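Long-range contact in PRO-PRO endopeptidase (PDB 6FPC), which cleaves peptide bonds between two proline residues as a secreted zinc-dependent endopeptidase that acts on a bacterial cell-surface protein: residues S105-D118 / T154-Y166. Sequence-based numbering, arbitrary orientation.
With CD (cadmium ion), chain F.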
loop_
_atom_site.group_PDB
_atom_site.type_symbol
_atom_site.label_atom_id
_atom_site.label_comp_id
_atom_site.label_asym_id
_atom_site.label_seq_id
_atom_site.Cartn_x
_atom_site.Cartn_y
_atom_site.Cartn_z
ATOM N N SER A 105 -0.685 -6.220 -6.331
ATOM C CA SER A 105 -1.600 -5.105 -6.044
ATOM C C SER A 105 -1.902 -4.341 -7.300
ATOM O O SER A 105 -1.061 -4.279 -8.215
ATOM C CB SER A 105 -0.973 -4.094 -5.084
ATOM O OG SER A 105 -0.581 -4.710 -3.879
ATOM N N LEU A 106 -3.039 -3.625 -7.281
ATOM C CA LEU A 106 -3.449 -2.717 -8.346
ATOM C C LEU A 106 -2.419 -1.573 -8.455
ATOM O O LEU A 106 -2.090 -1.135 -9.564
ATOM C CB LEU A 106 -4.838 -2.150 -7.987
ATOM C CG LEU A 106 -5.374 -0.996 -8.843
ATOM C CD1 LEU A 106 -5.572 -1.434 -10.297
ATOM C CD2 LEU A 106 -6.700 -0.481 -8.270
ATOM N N ASN A 107 -1.878 -1.134 -7.313
ATOM C CA ASN A 107 -0.923 -0.041 -7.286
ATOM C C ASN A 107 -0.096 -0.122 -6.022
ATOM O O ASN A 107 -0.610 0.086 -4.921
ATOM C CB ASN A 107 -1.612 1.315 -7.385
ATOM C CG ASN A 107 -0.603 2.445 -7.371
ATOM O OD1 ASN A 107 -0.333 3.037 -6.331
ATOM N ND2 ASN A 107 0.011 2.730 -8.503
ATOM N N LEU A 108 1.189 -0.385 -6.197
ATOM C CA LEU A 108 2.084 -0.604 -5.072
ATOM C C LEU A 108 2.138 0.559 -4.073
ATOM O O LEU A 108 1.931 0.325 -2.876
ATOM C CB LEU A 108 3.485 -0.995 -5.552
ATOM C CG LEU A 108 4.475 -1.447 -4.475
ATOM C CD1 LEU A 108 3.959 -2.692 -3.716
ATOM C CD2 LEU A 108 5.812 -1.759 -5.112
ATOM N N GLU A 109 2.388 1.786 -4.540
ATOM C CA GLU A 109 2.524 2.936 -3.631
ATOM C C GLU A 109 1.247 3.250 -2.867
ATOM O O GLU A 109 1.340 3.534 -1.670
ATOM C CB GLU A 109 3.094 4.201 -4.319
ATOM C CG GLU A 109 2.278 4.754 -5.484
ATOM C CD GLU A 109 2.573 4.150 -6.849
ATOM O OE1 GLU A 109 3.180 3.053 -6.896
ATOM O OE2 GLU A 109 2.157 4.750 -7.870
ATOM N N ILE A 110 0.062 3.125 -3.505
ATOM C CA ILE A 110 -1.184 3.386 -2.764
ATOM C C ILE A 110 -1.398 2.299 -1.715
ATOM O O ILE A 110 -1.665 2.625 -0.547
ATOM C CB ILE A 110 -2.417 3.583 -3.680
ATOM C CG1 ILE A 110 -2.295 4.920 -4.439
ATOM C CG2 ILE A 110 -3.726 3.536 -2.871
ATOM C CD1 ILE A 110 -3.230 5.000 -5.704
ATOM N N HIS A 111 -1.243 1.016 -2.132
ATOM C CA HIS A 111 -1.409 -0.160 -1.262
ATOM C C HIS A 111 -0.541 -0.041 0.009
ATOM O O HIS A 111 -1.052 -0.132 1.130
ATOM C CB HIS A 111 -1.068 -1.459 -2.032
ATOM C CG HIS A 111 -1.176 -2.695 -1.187
ATOM N ND1 HIS A 111 -2.316 -3.468 -1.187
ATOM C CD2 HIS A 111 -0.281 -3.237 -0.330
ATOM C CE1 HIS A 111 -2.073 -4.476 -0.363
ATOM N NE2 HIS A 111 -0.860 -4.383 0.173
ATOM N N GLU A 112 0.765 0.185 -0.171
ATOM C CA GLU A 112 1.693 0.282 0.962
ATOM C C GLU A 112 1.429 1.514 1.829
ATOM O O GLU A 112 1.506 1.403 3.048
ATOM C CB GLU A 112 3.161 0.181 0.506
ATOM C CG GLU A 112 3.506 -1.203 -0.071
ATOM C CD GLU A 112 3.399 -2.372 0.904
ATOM O OE1 GLU A 112 3.220 -3.516 0.431
ATOM O OE2 GLU A 112 3.486 -2.150 2.138
ATOM N N THR A 113 1.046 2.647 1.228
ATOM C CA THR A 113 0.734 3.841 2.015
ATOM C C THR A 113 -0.500 3.589 2.883
ATOM O O THR A 113 -0.525 4.008 4.031
ATOM C CB THR A 113 0.597 5.096 1.125
ATOM O OG1 THR A 113 1.807 5.263 0.393
ATOM C CG2 THR A 113 0.339 6.383 1.942
ATOM N N LEU A 114 -1.501 2.872 2.358
ATOM C CA LEU A 114 -2.752 2.615 3.082
ATOM C C LEU A 114 -2.541 1.735 4.313
ATOM O O LEU A 114 -3.288 1.880 5.279
ATOM C CB LEU A 114 -3.857 2.089 2.129
ATOM C CG LEU A 114 -4.853 3.154 1.578
ATOM C CD1 LEU A 114 -5.784 3.664 2.661
ATOM C CD2 LEU A 114 -4.165 4.349 0.956
ATOM N N HIS A 115 -1.467 0.890 4.331
ATOM C CA HIS A 115 -1.117 0.144 5.537
ATOM C C HIS A 115 -0.720 1.142 6.648
ATOM O O HIS A 115 -1.189 1.002 7.780
ATOM C CB HIS A 115 0.026 -0.865 5.304
ATOM C CG HIS A 115 -0.400 -2.159 4.659
ATOM N ND1 HIS A 115 -1.390 -2.956 5.215
ATOM C CD2 HIS A 115 0.116 -2.787 3.577
ATOM C CE1 HIS A 115 -1.474 -4.024 4.434
ATOM N NE2 HIS A 115 -0.589 -3.972 3.434
ATOM N N ALA A 116 0.133 2.146 6.323
ATOM C CA ALA A 116 0.558 3.165 7.304
ATOM C C ALA A 116 -0.638 3.986 7.789
ATOM O O ALA A 116 -0.726 4.276 8.975
ATOM C CB ALA A 116 1.630 4.068 6.704
ATOM N N VAL A 117 -1.587 4.311 6.891
ATOM C CA VAL A 117 -2.825 5.042 7.235
ATOM C C VAL A 117 -3.635 4.213 8.245
ATOM O O VAL A 117 -4.038 4.731 9.293
ATOM C CB VAL A 117 -3.676 5.356 5.965
ATOM C CG1 VAL A 117 -5.020 5.995 6.327
ATOM C CG2 VAL A 117 -2.915 6.232 4.973
ATOM N N ASP A 118 -3.841 2.908 7.944
ATOM C CA ASP A 118 -4.567 2.004 8.839
ATOM C C ASP A 118 -3.918 1.967 10.234
ATOM O O ASP A 118 -4.602 2.213 11.231
ATOM C CB ASP A 118 -4.572 0.587 8.233
ATOM C CG ASP A 118 -5.427 -0.426 8.960
ATOM O OD1 ASP A 118 -6.410 -0.009 9.647
ATOM O OD2 ASP A 118 -5.148 -1.635 8.820
ATOM N N THR A 154 -6.091 -6.597 7.300
ATOM C CA THR A 154 -5.184 -5.479 6.959
ATOM C C THR A 154 -4.910 -5.429 5.449
ATOM O O THR A 154 -4.870 -4.350 4.860
ATOM C CB THR A 154 -3.848 -5.605 7.696
ATOM O OG1 THR A 154 -3.372 -6.934 7.487
ATOM C CG2 THR A 154 -3.984 -5.328 9.184
ATOM N N GLU A 155 -4.763 -6.608 4.820
ATOM C CA GLU A 155 -4.503 -6.695 3.389
ATOM C C GLU A 155 -5.763 -6.326 2.589
ATOM O O GLU A 155 -5.689 -5.546 1.616
ATOM C CB GLU A 155 -3.895 -8.080 3.058
ATOM C CG GLU A 155 -2.542 -8.272 3.766
ATOM C CD GLU A 155 -1.441 -7.334 3.273
ATOM O OE1 GLU A 155 -0.343 -7.339 3.873
ATOM O OE2 GLU A 155 -1.648 -6.645 2.248
ATOM N N TYR A 156 -6.928 -6.811 3.045
ATOM C CA TYR A 156 -8.196 -6.474 2.394
ATOM C C TYR A 156 -8.441 -4.968 2.506
ATOM O O TYR A 156 -8.807 -4.336 1.510
ATOM C CB TYR A 156 -9.361 -7.269 2.999
ATOM C CG TYR A 156 -10.654 -7.069 2.237
ATOM C CD1 TYR A 156 -10.725 -7.312 0.865
ATOM C CD2 TYR A 156 -11.786 -6.553 2.868
ATOM C CE1 TYR A 156 -11.890 -7.075 0.146
ATOM C CE2 TYR A 156 -12.964 -6.315 2.154
ATOM C CZ TYR A 156 -13.014 -6.596 0.799
ATOM O OH TYR A 156 -14.167 -6.396 0.088
ATOM N N PHE A 157 -8.120 -4.380 3.678
ATOM C CA PHE A 157 -8.246 -2.938 3.871
ATOM C C PHE A 157 -7.396 -2.199 2.840
ATOM O O PHE A 157 -7.916 -1.400 2.075
ATOM C CB PHE A 157 -7.868 -2.491 5.306
ATOM C CG PHE A 157 -7.963 -0.985 5.428
ATOM C CD1 PHE A 157 -9.194 -0.366 5.637
ATOM C CD2 PHE A 157 -6.839 -0.178 5.225
ATOM C CE1 PHE A 157 -9.297 1.025 5.701
ATOM C CE2 PHE A 157 -6.951 1.223 5.261
ATOM C CZ PHE A 157 -8.179 1.810 5.503
ATOM N N ALA A 158 -6.094 -2.492 2.788
ATOM C CA ALA A 158 -5.175 -1.809 1.874
ATOM C C ALA A 158 -5.550 -1.986 0.380
ATOM O O ALA A 158 -5.495 -1.027 -0.395
ATOM C CB ALA A 158 -3.754 -2.276 2.126
ATOM N N GLU A 159 -5.929 -3.201 -0.016
ATOM C CA GLU A 159 -6.245 -3.453 -1.412
ATOM C C GLU A 159 -7.623 -2.873 -1.826
ATOM O O GLU A 159 -7.732 -2.253 -2.892
ATOM C CB GLU A 159 -6.138 -4.948 -1.718
ATOM C CG GLU A 159 -5.986 -5.257 -3.210
ATOM C CD GLU A 159 -4.913 -4.503 -3.989
ATOM O OE1 GLU A 159 -3.877 -4.121 -3.403
ATOM O OE2 GLU A 159 -5.114 -4.291 -5.202
ATOM N N ALA A 160 -8.660 -3.079 -0.987
ATOM C CA ALA A 160 -10.012 -2.534 -1.237
ATOM C C ALA A 160 -9.991 -0.983 -1.207
ATOM O O ALA A 160 -10.677 -0.373 -2.030
ATOM C CB ALA A 160 -11.008 -3.064 -0.227
ATOM N N ALA A 161 -9.153 -0.351 -0.319
ATOM C CA ALA A 161 -9.008 1.120 -0.304
ATOM C C ALA A 161 -8.302 1.571 -1.610
ATOM O O ALA A 161 -8.655 2.617 -2.175
ATOM C CB ALA A 161 -8.224 1.584 0.912
ATOM N N SER A 162 -7.349 0.759 -2.103
ATOM C CA SER A 162 -6.663 1.019 -3.379
ATOM C C SER A 162 -7.703 1.012 -4.519
ATOM O O SER A 162 -7.717 1.973 -5.298
ATOM C CB SER A 162 -5.574 -0.009 -3.661
ATOM O OG SER A 162 -4.518 0.140 -2.727
ATOM N N LEU A 163 -8.600 -0.025 -4.585
ATOM C CA LEU A 163 -9.665 -0.056 -5.617
ATOM C C LEU A 163 -10.524 1.228 -5.551
ATOM O O LEU A 163 -10.840 1.824 -6.579
ATOM C CB LEU A 163 -10.573 -1.290 -5.481
ATOM C CG LEU A 163 -9.974 -2.669 -5.832
ATOM C CD1 LEU A 163 -10.911 -3.792 -5.401
ATOM C CD2 LEU A 163 -9.739 -2.811 -7.324
ATOM N N TYR A 164 -10.858 1.666 -4.325
ATOM C CA TYR A 164 -11.676 2.853 -4.088
ATOM C C TYR A 164 -11.031 4.153 -4.564
ATOM O O TYR A 164 -11.716 5.015 -5.121
ATOM C CB TYR A 164 -12.067 2.967 -2.595
ATOM C CG TYR A 164 -13.050 4.092 -2.358
ATOM C CD1 TYR A 164 -12.609 5.372 -2.014
ATOM C CD2 TYR A 164 -14.409 3.907 -2.569
ATOM C CE1 TYR A 164 -13.501 6.441 -1.913
ATOM C CE2 TYR A 164 -15.311 4.968 -2.462
ATOM C CZ TYR A 164 -14.855 6.227 -2.110
ATOM O OH TYR A 164 -15.743 7.268 -2.018
ATOM N N LEU A 165 -9.730 4.313 -4.296
ATOM C CA LEU A 165 -9.000 5.548 -4.564
ATOM C C LEU A 165 -8.335 5.674 -5.944
ATOM O O LEU A 165 -8.236 6.797 -6.437
ATOM C CB LEU A 165 -7.948 5.750 -3.451
ATOM C CG LEU A 165 -8.497 5.988 -2.014
ATOM C CD1 LEU A 165 -7.420 5.824 -0.969
ATOM C CD2 LEU A 165 -9.154 7.354 -1.866
ATOM N N TYR A 166 -7.874 4.562 -6.556
ATOM C CA TYR A 166 -7.095 4.555 -7.809
ATOM C C TYR A 166 -7.777 5.249 -9.006
ATOM O O TYR A 166 -7.170 6.146 -9.615
ATOM C CB TYR A 166 -6.667 3.113 -8.180
ATOM C CG TYR A 166 -5.746 3.010 -9.380
ATOM C CD1 TYR A 166 -4.387 3.297 -9.269
ATOM C CD2 TYR A 166 -6.227 2.598 -10.621
ATOM C CE1 TYR A 166 -3.531 3.183 -10.364
ATOM C CE2 TYR A 166 -5.376 2.464 -11.721
ATOM C CZ TYR A 166 -4.027 2.746 -11.584
ATOM O OH TYR A 166 -3.184 2.633 -12.663
HETATM CD CD CD F . -0.053 -5.482 1.907
HETATM O O HOH W 1 1.983 -5.691 2.027
HETATM O O HOH W 2 -3.897 -2.144 6.276
#
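His111, His115 and Glu155 meet at a cadmium ion and build the metal site of an HExxH zinc metalloprotease, in which helix 108-118 carries the two histidines and helix 154-166 the glutamate; zinc is bound by the same residues. Each histidine presents NE2 to the cadmium, while Glu155 binds unevenly, OE2 at 2.0 Å and OE1 at 2.7 Å from the metal. OE2 lies at the edge of both imidazoles, yet the carboxylate is nearly coplanar with the His111 ring and turned steeply, by 77°, against that of His115. Tyr148 and a water complete the coordination; the water also donates to Glu112 OE1, consistent with the predicted role of Glu112 as proton acceptor.

The first shell is itself held in place. With His111 CG anti to the backbone N (chi1 178°), the ring reaches the facing helix, and its rotation about CB-CG turns NE2 to the metal and ND1 to Glu159, where it donates to OE1 over 2.8 Å although the oxygen is tilted from the ring plane. Glu159, bent at chi2 (50°), uses its other oxygen to accept a nearly straight bond from Leu106 N, tying the turn before the helix to the second-shell carboxylate. Ala158 CB lies over one face of each imidazole, 3.9 Å from the His111 centroid and 3.8 Å from that of His115. His115 ND1 is fixed by a water that it shares with Asp118 OD2 and Thr154 O; Asp118 OD2 is also hydrogen-bonded to Ser126 OG.

Away from the metal, Leu114 fits as a knob among Phe157, Ala158, Ala161 and Leu165. At the far end the Tyr166 ring receives Leu106 CG over its face, 4.2 Å from the centroid, and Ile110 CD1 at its edge, 4.1 Å from Tyr166 CD1.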